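Local coordinates for protein endonuclease V isoform X2 (Ciona intestinalis, PDB 6OZI) that probably cleaves nucleic acid strands at inosine, as a metal-dependent endonuclease V of the RNase H clan, at residues 41-45 with 89-94; 52-58 with 69-75; 173-177 with 187-192. The protein carries 1 engineered substitution. All blocks are in the same frame, centred on the assembly; numbering follows the deposited sequence.

How the contacts relate
Following the chain from its N terminus, strand 37-45 comes first, then the hairpin of strands 52-61 and 67-76, then helix 86-104. Contact 2 closes that hairpin and is nested inside the larger loop that contact 1 closes when residues 89-94 of the helix return to residues 41-45. The two contacts touch directly: S44 N lies 2.9 Å from V54 O, a probable hydrogen bond, since strands 37-45 and 52-61 are neighbours in the sheet. Contact 3 follows in series, closing a second hairpin of strands 174-179 and 184-190. It belongs to the same mixed sheet, with its centre about 30 Å from that of contact 2, and each hairpin supplies one outermost strand.

Contact 1 of 3, residues 41-45 with 89-94; sequences FDVSY and REIEPF. With nucleotides of chain C.
R89 lays NH2 over one face of the Y45 ring, 3.2 Å from Y45 CD1, where helix 86-104 packs on strand 37-45 of the RNase H-like sheet. Its extended chain presents the guanidinium edge-on, the two planes 86° apart, in a cation-pi contact; a bond from R89 NH1 to C79 O probably limits its turning. C5' of DA8 of chain C covers the opposite face of Y45, and Y45 OH donates to O2 of DT7 of chain C at 2.8 Å, so the arginine backs a ring that touches the nucleic acid. One residue on, E90 CB meets the rim of the F41 ring in its plane, 4.0 Å from F41 CE2. A turn later P93 CB reaches the same rim, 3.9 Å from F41 CZ. F94 supplies the facial contact: its ring edge points at the F41 face in a T-shaped pair with planes at 86°. The F41 ring gets there with CG anti to the backbone N (chi1 164°). Replacing F41 by an alanine is likely to open a gap beside P93 CB and leave the F94 edge without its aromatic face. F94 CB adds a CH-pi contact over that face, 4.0 Å from the F41 centroid.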
loop_
_atom_site.group_PDB
_atom_site.type_symbol
_atom_site.label_atom_id
_atom_site.label_comp_id
_atom_site.label_asym_id
_atom_site.label_seq_id
_atom_site.Cartn_x
_atom_site.Cartn_y
_atom_site.Cartn_z
ATOM N N PHE A 41 10.009 17.712 1.944
ATOM C CA PHE A 41 11.237 16.973 1.700
ATOM C C PHE A 41 11.116 15.617 2.372
ATOM O O PHE A 41 10.613 15.524 3.492
ATOM C CB PHE A 41 12.468 17.708 2.234
ATOM C CG PHE A 41 13.683 16.836 2.354
ATOM C CD1 PHE A 41 14.518 16.634 1.270
ATOM C CD2 PHE A 41 13.989 16.207 3.553
ATOM C CE1 PHE A 41 15.640 15.830 1.379
ATOM C CE2 PHE A 41 15.110 15.397 3.667
ATOM C CZ PHE A 41 15.937 15.212 2.580
ATOM N N ASP A 42 11.589 14.577 1.695
ATOM C CA ASP A 42 11.557 13.250 2.292
ATOM C C ASP A 42 12.629 12.381 1.649
ATOM O O ASP A 42 13.238 12.747 0.641
ATOM C CB ASP A 42 10.177 12.615 2.147
ATOM C CG ASP A 42 9.884 11.623 3.236
ATOM O OD1 ASP A 42 10.727 11.454 4.149
ATOM O OD2 ASP A 42 8.796 11.017 3.184
ATOM N N VAL A 43 12.851 11.218 2.263
ATOM C CA VAL A 43 13.820 10.233 1.795
ATOM C C VAL A 43 13.168 8.861 1.801
ATOM O O VAL A 43 12.570 8.454 2.803
ATOM C CB VAL A 43 15.094 10.217 2.664
ATOM C CG1 VAL A 43 16.040 9.160 2.176
ATOM C CG2 VAL A 43 15.789 11.576 2.617
ATOM N N SER A 44 13.275 8.159 0.680
ATOM C CA SER A 44 12.917 6.760 0.548
ATOM C C SER A 44 14.199 5.937 0.493
ATOM O O SER A 44 15.222 6.399 -0.016
ATOM C CB SER A 44 12.082 6.543 -0.715
ATOM O OG SER A 44 11.718 5.187 -0.881
ATOM N N TYR A 45 14.159 4.714 1.011
ATOM C CA TYR A 45 15.366 3.901 1.019
ATOM C C TYR A 45 15.034 2.446 0.712
ATOM O O TYR A 45 13.920 1.976 0.959
ATOM C CB TYR A 45 16.110 4.020 2.359
ATOM C CG TYR A 45 15.398 3.384 3.531
ATOM C CD1 TYR A 45 14.428 4.080 4.246
ATOM C CD2 TYR A 45 15.707 2.087 3.931
ATOM C CE1 TYR A 45 13.783 3.496 5.324
ATOM C CE2 TYR A 45 15.069 1.497 5.001
ATOM C CZ TYR A 45 14.106 2.204 5.692
ATOM O OH TYR A 45 13.472 1.608 6.758
ATOM N N ARG A 89 20.942 11.610 9.499
ATOM C CA ARG A 89 20.568 10.771 8.371
ATOM C C ARG A 89 20.097 11.585 7.171
ATOM O O ARG A 89 20.255 11.137 6.030
ATOM C CB ARG A 89 19.471 9.793 8.797
ATOM C CG ARG A 89 18.925 8.899 7.704
ATOM C CD ARG A 89 18.254 7.698 8.328
ATOM N NE ARG A 89 17.387 6.972 7.412
ATOM C CZ ARG A 89 17.771 5.921 6.700
ATOM N NH1 ARG A 89 19.025 5.489 6.779
ATOM N NH2 ARG A 89 16.902 5.309 5.900
ATOM N N GLU A 90 19.486 12.750 7.375
ATOM C CA GLU A 90 18.942 13.438 6.205
ATOM C C GLU A 90 19.442 14.873 5.998
ATOM O O GLU A 90 18.943 15.556 5.093
ATOM C CB GLU A 90 17.407 13.397 6.246
ATOM C CG GLU A 90 16.789 13.909 7.514
ATOM C CD GLU A 90 15.273 13.699 7.572
ATOM O OE1 GLU A 90 14.743 12.754 6.936
ATOM O OE2 GLU A 90 14.609 14.492 8.271
ATOM N N ILE A 91 20.447 15.335 6.750
ATOM C CA ILE A 91 20.896 16.721 6.607
ATOM C C ILE A 91 21.520 16.950 5.231
ATOM O O ILE A 91 21.215 17.937 4.554
ATOM C CB ILE A 91 21.861 17.109 7.747
ATOM C CG1 ILE A 91 22.385 18.538 7.551
ATOM C CG2 ILE A 91 23.054 16.162 7.825
ATOM C CD1 ILE A 91 21.329 19.608 7.652
ATOM N N GLU A 92 22.396 16.038 4.789
ATOM C CA GLU A 92 23.060 16.238 3.499
ATOM C C GLU A 92 22.093 16.148 2.322
ATOM O O GLU A 92 22.118 17.050 1.459
ATOM C CB GLU A 92 24.226 15.255 3.353
ATOM C CG GLU A 92 24.931 15.326 2.000
ATOM C CD GLU A 92 25.735 16.611 1.796
ATOM O OE1 GLU A 92 25.848 17.417 2.751
ATOM O OE2 GLU A 92 26.260 16.812 0.674
ATOM N N PRO A 93 21.225 15.129 2.215
ATOM C CA PRO A 93 20.251 15.132 1.112
ATOM C C PRO A 93 19.387 16.381 1.094
ATOM O O PRO A 93 19.056 16.889 0.014
ATOM C CB PRO A 93 19.411 13.875 1.377
ATOM C CG PRO A 93 20.241 13.026 2.252
ATOM C CD PRO A 93 21.067 13.944 3.079
ATOM N N PHE A 94 18.964 16.852 2.272
ATOM C CA PHE A 94 18.169 18.075 2.355
ATOM C C PHE A 94 18.931 19.275 1.805
ATOM O O PHE A 94 18.407 20.026 0.977
ATOM C CB PHE A 94 17.755 18.343 3.795
ATOM C CG PHE A 94 17.006 19.627 3.966
ATOM C CD1 PHE A 94 15.653 19.689 3.668
ATOM C CD2 PHE A 94 17.640 20.769 4.426
ATOM C CE1 PHE A 94 14.954 20.869 3.815
ATOM C CE2 PHE A 94 16.939 21.950 4.580
ATOM C CZ PHE A 94 15.595 22.002 4.272
ATOM P P DT C 7 8.464 9.060 6.531
ATOM O OP1 DT C 7 8.183 9.979 5.413
ATOM O OP2 DT C 7 7.344 8.589 7.375
ATOM O "O5'" DT C 7 9.245 7.771 5.994
ATOM C "C5'" DT C 7 10.338 7.897 5.089
ATOM C "C4'" DT C 7 10.895 6.526 4.758
ATOM O "O4'" DT C 7 11.099 5.788 5.999
ATOM C "C3'" DT C 7 9.972 5.658 3.891
ATOM O "O3'" DT C 7 10.727 4.873 3.003
ATOM C "C2'" DT C 7 9.264 4.793 4.919
ATOM C "C1'" DT C 7 10.369 4.581 5.950
ATOM N N1 DT C 7 9.826 4.254 7.295
ATOM C C2 DT C 7 10.097 3.019 7.835
ATOM O O2 DT C 7 10.808 2.197 7.287
ATOM N N3 DT C 7 9.527 2.787 9.058
ATOM C C4 DT C 7 8.704 3.643 9.773
ATOM O O4 DT C 7 8.231 3.340 10.864
ATOM C C5 DT C 7 8.441 4.920 9.144
ATOM C C7 DT C 7 7.565 5.931 9.831
ATOM C C6 DT C 7 9.000 5.159 7.941
ATOM P P DA C 8 10.000 3.837 2.005
ATOM O OP1 DA C 8 10.868 3.713 0.818
ATOM O OP2 DA C 8 8.584 4.233 1.831
ATOM O "O5'" DA C 8 10.048 2.444 2.792
ATOM C "C5'" DA C 8 11.312 1.842 3.091
ATOM C "C4'" DA C 8 11.199 0.328 3.219
ATOM O "O4'" DA C 8 10.681 -0.024 4.521
ATOM C "C3'" DA C 8 10.282 -0.359 2.218
ATOM O "O3'" DA C 8 10.765 -1.660 1.980
ATOM C "C2'" DA C 8 8.939 -0.385 2.945
ATOM C "C1'" DA C 8 9.360 -0.519 4.407
ATOM N N9 DA C 8 8.529 0.239 5.337
ATOM C C8 DA C 8 8.092 1.523 5.203
ATOM N N7 DA C 8 7.381 1.948 6.223
ATOM C C5 DA C 8 7.357 0.865 7.086
ATOM C C6 DA C 8 6.758 0.659 8.352
ATOM N N6 DA C 8 6.034 1.586 8.998
ATOM N N1 DA C 8 6.940 -0.543 8.934
ATOM C C2 DA C 8 7.659 -1.468 8.291
ATOM N N3 DA C 8 8.254 -1.395 7.106
ATOM C C4 DA C 8 8.065 -0.193 6.552
ATOM P P A C 6 7.198 9.465 12.032
ATOM O OP1 A C 6 6.338 10.450 11.330
ATOM O OP2 A C 6 6.683 8.104 12.334
ATOM O "O5'" A C 6 8.530 9.327 11.171
ATOM C "C5'" A C 6 9.169 10.473 10.626
ATOM C "C4'" A C 6 10.332 10.069 9.762
ATOM O "O4'" A C 6 11.294 9.351 10.572
ATOM C "C3'" A C 6 9.989 9.105 8.643
ATOM O "O3'" A C 6 9.530 9.774 7.486
ATOM C "C2'" A C 6 11.287 8.336 8.429
ATOM O "O2'" A C 6 12.193 9.085 7.633
ATOM C "C1'" A C 6 11.843 8.279 9.842
ATOM N N9 A C 6 11.540 7.030 10.566
ATOM C C8 A C 6 10.764 6.897 11.694
ATOM N N7 A C 6 10.713 5.674 12.161
ATOM C C5 A C 6 11.526 4.958 11.293
ATOM C C6 A C 6 11.900 3.601 11.245
ATOM N N6 A C 6 11.483 2.681 12.123
ATOM N N1 A C 6 12.733 3.215 10.250
ATOM C C2 A C 6 13.152 4.130 9.368
ATOM N N3 A C 6 12.874 5.430 9.312
ATOM C C4 A C 6 12.051 5.783 10.314
#

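Contact 2 of 3, residues 52-58 with 69-75; sequences LAVSCMV and YMNTTKV. With K (potassium ion), chain E.
N71 O is gripped from strand 52-61 by M57 N, a hydrogen bond of 2.9 Å, and by a CA-H...O contact from C56 CA at 3.1 Å. The atoms belong to an antiparallel beta hairpin in which strand 67-76 forms an outer edge of the sheet and strand 52-61 lies between it and strand 37-45. Reciprocal backbone pairs join A53 with V75, S55 with T73 and M57 with N71; the straightest bond, V75 N to A53 O, has an angle of 174° at the hydrogen. On the face carrying S55, N71 and T73, the carboxylate of E97 from helix 86-104 accepts from S55 OG, T73 OG1 and N71 ND2, gathering three polar side chains of the two strands. Beside them A53 CB packs on V75 CG2 at 3.7 Å. The other face, against helix 227-243, is largely apolar: V54 CG1 meets T72 CB, and M70 CG rests across the neighbouring V58 CG1, 3.8 Å away, and C56 SG, 4.0 Å away, touching both from one side. Further along, L52 CD1 crosses the aliphatic chain of K74 near CE. N71 carries CG anti to the backbone N (chi1 -178°), which puts its amide out where ND2 meets E97 and OD1 binds a potassium ion at 2.8 Å; T72 O binds the same ion at 2.8 Å, and three waters add to its shell.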
loop_
_atom_site.group_PDB
_atom_site.type_symbol
_atom_site.label_atom_id
_atom_site.label_comp_id
_atom_site.label_asym_id
_atom_site.label_seq_id
_atom_site.Cartn_x
_atom_site.Cartn_y
_atom_site.Cartn_z
ATOM N N LEU A 52 21.246 2.236 -1.444
ATOM C CA LEU A 52 20.420 2.932 -2.419
ATOM C C LEU A 52 19.292 3.701 -1.734
ATOM O O LEU A 52 18.498 3.120 -0.986
ATOM C CB LEU A 52 19.871 1.921 -3.422
ATOM C CG LEU A 52 18.710 2.365 -4.295
ATOM C CD1 LEU A 52 19.193 3.472 -5.215
ATOM C CD2 LEU A 52 18.182 1.191 -5.097
ATOM N N ALA A 53 19.216 5.006 -1.991
ATOM C CA ALA A 53 18.124 5.810 -1.463
ATOM C C ALA A 53 17.776 6.886 -2.479
ATOM O O ALA A 53 18.500 7.116 -3.448
ATOM C CB ALA A 53 18.488 6.429 -0.110
ATOM N N VAL A 54 16.642 7.547 -2.253
ATOM C CA VAL A 54 16.176 8.632 -3.111
ATOM C C VAL A 54 15.619 9.737 -2.222
ATOM O O VAL A 54 14.730 9.484 -1.404
ATOM C CB VAL A 54 15.099 8.164 -4.107
ATOM C CG1 VAL A 54 14.506 9.350 -4.840
ATOM C CG2 VAL A 54 15.665 7.143 -5.087
ATOM N N SER A 55 16.146 10.947 -2.360
ATOM C CA SER A 55 15.567 12.108 -1.705
ATOM C C SER A 55 14.587 12.793 -2.650
ATOM O O SER A 55 14.625 12.604 -3.865
ATOM C CB SER A 55 16.654 13.086 -1.261
ATOM O OG SER A 55 17.299 13.687 -2.369
ATOM N N CYS A 56 13.679 13.578 -2.073
ATOM C CA CYS A 56 12.726 14.344 -2.865
ATOM C C CYS A 56 12.419 15.654 -2.160
ATOM O O CYS A 56 12.215 15.686 -0.940
ATOM C CB CYS A 56 11.417 13.575 -3.098
ATOM S SG CYS A 56 10.129 14.530 -3.972
ATOM N N MET A 57 12.381 16.731 -2.936
ATOM C CA MET A 57 11.941 18.025 -2.436
ATOM C C MET A 57 10.828 18.517 -3.347
ATOM O O MET A 57 10.926 18.397 -4.573
ATOM C CB MET A 57 13.098 19.033 -2.379
ATOM C CG MET A 57 12.684 20.440 -1.962
ATOM S SD MET A 57 14.073 21.491 -1.447
ATOM C CE MET A 57 14.535 20.770 0.135
ATOM N N VAL A 58 9.756 19.028 -2.742
ATOM C CA VAL A 58 8.601 19.529 -3.471
ATOM C C VAL A 58 8.311 20.942 -2.993
ATOM O O VAL A 58 8.684 21.335 -1.886
ATOM C CB VAL A 58 7.350 18.644 -3.276
ATOM C CG1 VAL A 58 7.549 17.267 -3.896
ATOM C CG2 VAL A 58 7.024 18.522 -1.793
ATOM N N TYR A 69 6.715 22.490 -7.837
ATOM C CA TYR A 69 8.090 22.039 -8.011
ATOM C C TYR A 69 8.245 20.640 -7.436
ATOM O O TYR A 69 7.674 20.326 -6.392
ATOM C CB TYR A 69 9.079 22.996 -7.335
ATOM C CG TYR A 69 10.540 22.563 -7.382
ATOM C CD1 TYR A 69 11.082 21.742 -6.392
ATOM C CD2 TYR A 69 11.383 23.003 -8.397
ATOM C CE1 TYR A 69 12.412 21.364 -6.420
ATOM C CE2 TYR A 69 12.711 22.627 -8.433
ATOM C CZ TYR A 69 13.221 21.809 -7.442
ATOM O OH TYR A 69 14.548 21.445 -7.484
ATOM N N MET A 70 9.023 19.808 -8.118
ATOM C CA MET A 70 9.366 18.490 -7.604
ATOM C C MET A 70 10.726 18.088 -8.151
ATOM O O MET A 70 11.039 18.359 -9.314
ATOM C CB MET A 70 8.311 17.439 -7.979
ATOM C CG MET A 70 8.540 16.064 -7.347
ATOM S SD MET A 70 9.625 14.988 -8.319
ATOM C CE MET A 70 8.452 14.324 -9.504
ATOM N N ASN A 71 11.534 17.453 -7.304
ATOM C CA ASN A 71 12.780 16.857 -7.762
ATOM C C ASN A 71 13.127 15.681 -6.858
ATOM O O ASN A 71 12.910 15.741 -5.644
ATOM C CB ASN A 71 13.930 17.877 -7.788
ATOM C CG ASN A 71 15.226 17.278 -8.317
ATOM O OD1 ASN A 71 15.415 17.140 -9.527
ATOM N ND2 ASN A 71 16.126 16.923 -7.408
ATOM N N THR A 72 13.656 14.615 -7.458
ATOM C CA THR A 72 14.160 13.464 -6.719
ATOM C C THR A 72 15.625 13.256 -7.073
ATOM O O THR A 72 16.056 13.575 -8.178
ATOM C CB THR A 72 13.380 12.174 -7.030
ATOM O OG1 THR A 72 13.523 11.849 -8.419
ATOM C CG2 THR A 72 11.902 12.342 -6.707
ATOM N N THR A 73 16.390 12.711 -6.129
ATOM C CA THR A 73 17.821 12.517 -6.318
ATOM C C THR A 73 18.225 11.163 -5.763
ATOM O O THR A 73 17.926 10.852 -4.608
ATOM C CB THR A 73 18.630 13.612 -5.613
ATOM O OG1 THR A 73 18.101 14.897 -5.954
ATOM C CG2 THR A 73 20.089 13.547 -6.030
ATOM N N LYS A 74 18.893 10.356 -6.581
ATOM C CA LYS A 74 19.499 9.135 -6.071
ATOM C C LYS A 74 20.658 9.503 -5.151
ATOM O O LYS A 74 21.581 10.216 -5.558
ATOM C CB LYS A 74 19.971 8.255 -7.222
ATOM C CG LYS A 74 20.605 6.944 -6.789
ATOM C CD LYS A 74 21.159 6.192 -7.995
ATOM C CE LYS A 74 21.958 4.964 -7.577
ATOM N NZ LYS A 74 23.083 5.336 -6.674
ATOM N N VAL A 75 20.601 9.025 -3.911
ATOM C CA VAL A 75 21.547 9.401 -2.871
ATOM C C VAL A 75 21.995 8.150 -2.135
ATOM O O VAL A 75 21.314 7.116 -2.140
ATOM C CB VAL A 75 20.964 10.416 -1.867
ATOM C CG1 VAL A 75 20.520 11.682 -2.583
ATOM C CG2 VAL A 75 19.822 9.791 -1.095
HETATM K K K E . 16.401 14.736 -10.671
HETATM O O HOH W 1 18.679 15.458 -8.674
HETATM O O HOH W 2 15.346 12.289 -11.151
HETATM O O HOH W 3 13.218 14.629 -10.827
#

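Contact 3 of 3, residues 173-177 with 187-192; sequences NELDI and AKAVLY
The hairpin of strands 174-179 and 184-190 runs antiparallel here, its short segments at 151°, and is stitched by backbone bonds between L175 and A189. L175 N donates to A189 O in the carbonyl plane at 2.9 Å, and A189 N returns a bond to L175 O. Nearer the turn, I177 N points almost straight at A187 O, with 173° at the hydrogen, although it approaches from above the carbonyl plane. At the open end the ladder weakens: L191 N reaches N173 O in a bent, weak bond.

The side chains of L175, I177, A187 and A189 share one face. I177 CD1 comes over A189 CB at 4.1 Å, while F201 of strand 200-206 and F121 also pack against I177. L175 CB lies near A189 CB, and the leucine goes on to meet F164 and L167 of helix 157-169. Strand 174-179 forms one edge of the mixed sheet within this chain, and strand 184-190 links it to strand 200-206 through backbone bonds of K188 with V202 and V190 with I200.

The face carrying E174, D176, K188 and V190 is more polar. D176 and K188 run alongside each other in the same direction, and K188 NZ bonds D176 OD1 in a salt bridge modelled very short, at 2.5 Å. E174 CG rests on V190 CG1 at 3.9 Å. Helix 210-219 adjoins this side, meeting K188 with L210 and Y192 with A214 and K218. At the far end, N173 swings its CG between its own backbone N and carbonyl carbon (chi1 68°), bringing the amide over to the residues after the strand. N173 ND2 there donates a weak bond to L191 O at 3.4 Å and sits at the edge of the Y192 ring, 3.6 Å from Y192 CD1.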
loop_
_atom_site.group_PDB
_atom_site.type_symbol
_atom_site.label_atom_id
_atom_site.label_comp_id
_atom_site.label_asym_id
_atom_site.label_seq_id
_atom_site.Cartn_x
_atom_site.Cartn_y
_atom_site.Cartn_z
ATOM N N ASN A 173 -9.878 19.410 19.254
ATOM C CA ASN A 173 -9.075 18.802 18.205
ATOM C C ASN A 173 -7.588 19.106 18.334
ATOM O O ASN A 173 -6.816 18.681 17.468
ATOM C CB ASN A 173 -9.573 19.240 16.807
ATOM C CG ASN A 173 -9.332 20.718 16.522
ATOM O OD1 ASN A 173 -9.450 21.563 17.405
ATOM N ND2 ASN A 173 -9.008 21.032 15.275
ATOM N N GLU A 174 -7.162 19.799 19.391
ATOM C CA GLU A 174 -5.763 20.151 19.620
ATOM C C GLU A 174 -5.431 19.940 21.089
ATOM O O GLU A 174 -6.194 20.362 21.962
ATOM C CB GLU A 174 -5.489 21.607 19.230
ATOM C CG GLU A 174 -5.557 21.866 17.739
ATOM C CD GLU A 174 -5.404 23.330 17.392
ATOM O OE1 GLU A 174 -5.906 24.179 18.153
ATOM O OE2 GLU A 174 -4.780 23.638 16.359
ATOM N N LEU A 175 -4.304 19.288 21.362
ATOM C CA LEU A 175 -3.884 18.973 22.722
ATOM C C LEU A 175 -2.410 19.313 22.878
ATOM O O LEU A 175 -1.574 18.801 22.129
ATOM C CB LEU A 175 -4.110 17.492 23.029
ATOM C CG LEU A 175 -3.593 17.038 24.391
ATOM C CD1 LEU A 175 -4.505 17.584 25.478
ATOM C CD2 LEU A 175 -3.468 15.526 24.490
ATOM N N ASP A 176 -2.081 20.141 23.863
ATOM C CA ASP A 176 -0.681 20.445 24.119
ATOM C C ASP A 176 0.006 19.229 24.718
ATOM O O ASP A 176 -0.514 18.602 25.645
ATOM C CB ASP A 176 -0.533 21.641 25.064
ATOM C CG ASP A 176 -1.007 22.938 24.449
ATOM O OD1 ASP A 176 -0.405 23.367 23.443
ATOM O OD2 ASP A 176 -1.938 23.559 25.002
ATOM N N ILE A 177 1.179 18.898 24.191
ATOM C CA ILE A 177 2.032 17.856 24.750
ATOM C C ILE A 177 3.095 18.548 25.591
ATOM O O ILE A 177 3.760 19.478 25.117
ATOM C CB ILE A 177 2.651 16.992 23.638
ATOM C CG1 ILE A 177 1.559 16.152 22.973
ATOM C CG2 ILE A 177 3.760 16.114 24.183
ATOM C CD1 ILE A 177 1.980 15.496 21.666
ATOM N N ALA A 187 4.961 20.203 21.885
ATOM C CA ALA A 187 4.306 19.960 20.610
ATOM C C ALA A 187 2.803 20.081 20.801
ATOM O O ALA A 187 2.304 20.308 21.907
ATOM C CB ALA A 187 4.672 18.583 20.052
ATOM N N LYS A 188 2.080 19.884 19.706
ATOM C CA LYS A 188 0.628 19.952 19.688
ATOM C C LYS A 188 0.128 18.729 18.933
ATOM O O LYS A 188 0.522 18.503 17.784
ATOM C CB LYS A 188 0.164 21.256 19.032
ATOM C CG LYS A 188 -1.057 21.881 19.656
ATOM C CD LYS A 188 -1.064 23.369 19.358
ATOM C CE LYS A 188 -2.105 24.113 20.188
ATOM N NZ LYS A 188 -1.622 24.388 21.559
ATOM N N ALA A 189 -0.673 17.905 19.601
ATOM C CA ALA A 189 -1.387 16.812 18.950
ATOM C C ALA A 189 -2.628 17.380 18.274
ATOM O O ALA A 189 -3.477 17.977 18.939
ATOM C CB ALA A 189 -1.772 15.745 19.969
ATOM N N VAL A 190 -2.721 17.234 16.955
ATOM C CA VAL A 190 -3.768 17.903 16.196
ATOM C C VAL A 190 -4.510 16.902 15.328
ATOM O O VAL A 190 -3.993 15.838 14.964
ATOM C CB VAL A 190 -3.221 19.054 15.324
ATOM C CG1 VAL A 190 -2.500 20.084 16.188
ATOM C CG2 VAL A 190 -2.322 18.519 14.212
ATOM N N LEU A 191 -5.747 17.269 15.002
ATOM C CA LEU A 191 -6.624 16.474 14.149
ATOM C C LEU A 191 -7.416 17.466 13.303
ATOM O O LEU A 191 -8.429 18.006 13.754
ATOM C CB LEU A 191 -7.528 15.591 15.000
ATOM C CG LEU A 191 -8.226 14.391 14.373
ATOM C CD1 LEU A 191 -8.816 13.551 15.494
ATOM C CD2 LEU A 191 -9.321 14.826 13.400
ATOM N N TYR A 192 -6.975 17.679 12.065
ATOM C CA TYR A 192 -7.596 18.668 11.195
ATOM C C TYR A 192 -8.381 18.061 10.049
ATOM O O TYR A 192 -9.390 18.638 9.638
ATOM C CB TYR A 192 -6.529 19.606 10.613
ATOM C CG TYR A 192 -5.819 20.444 11.650
ATOM C CD1 TYR A 192 -6.513 20.997 12.715
ATOM C CD2 TYR A 192 -4.448 20.670 11.572
ATOM C CE1 TYR A 192 -5.867 21.768 13.664
ATOM C CE2 TYR A 192 -3.790 21.438 12.520
ATOM C CZ TYR A 192 -4.504 21.982 13.563
ATOM O OH TYR A 192 -3.857 22.743 14.509
#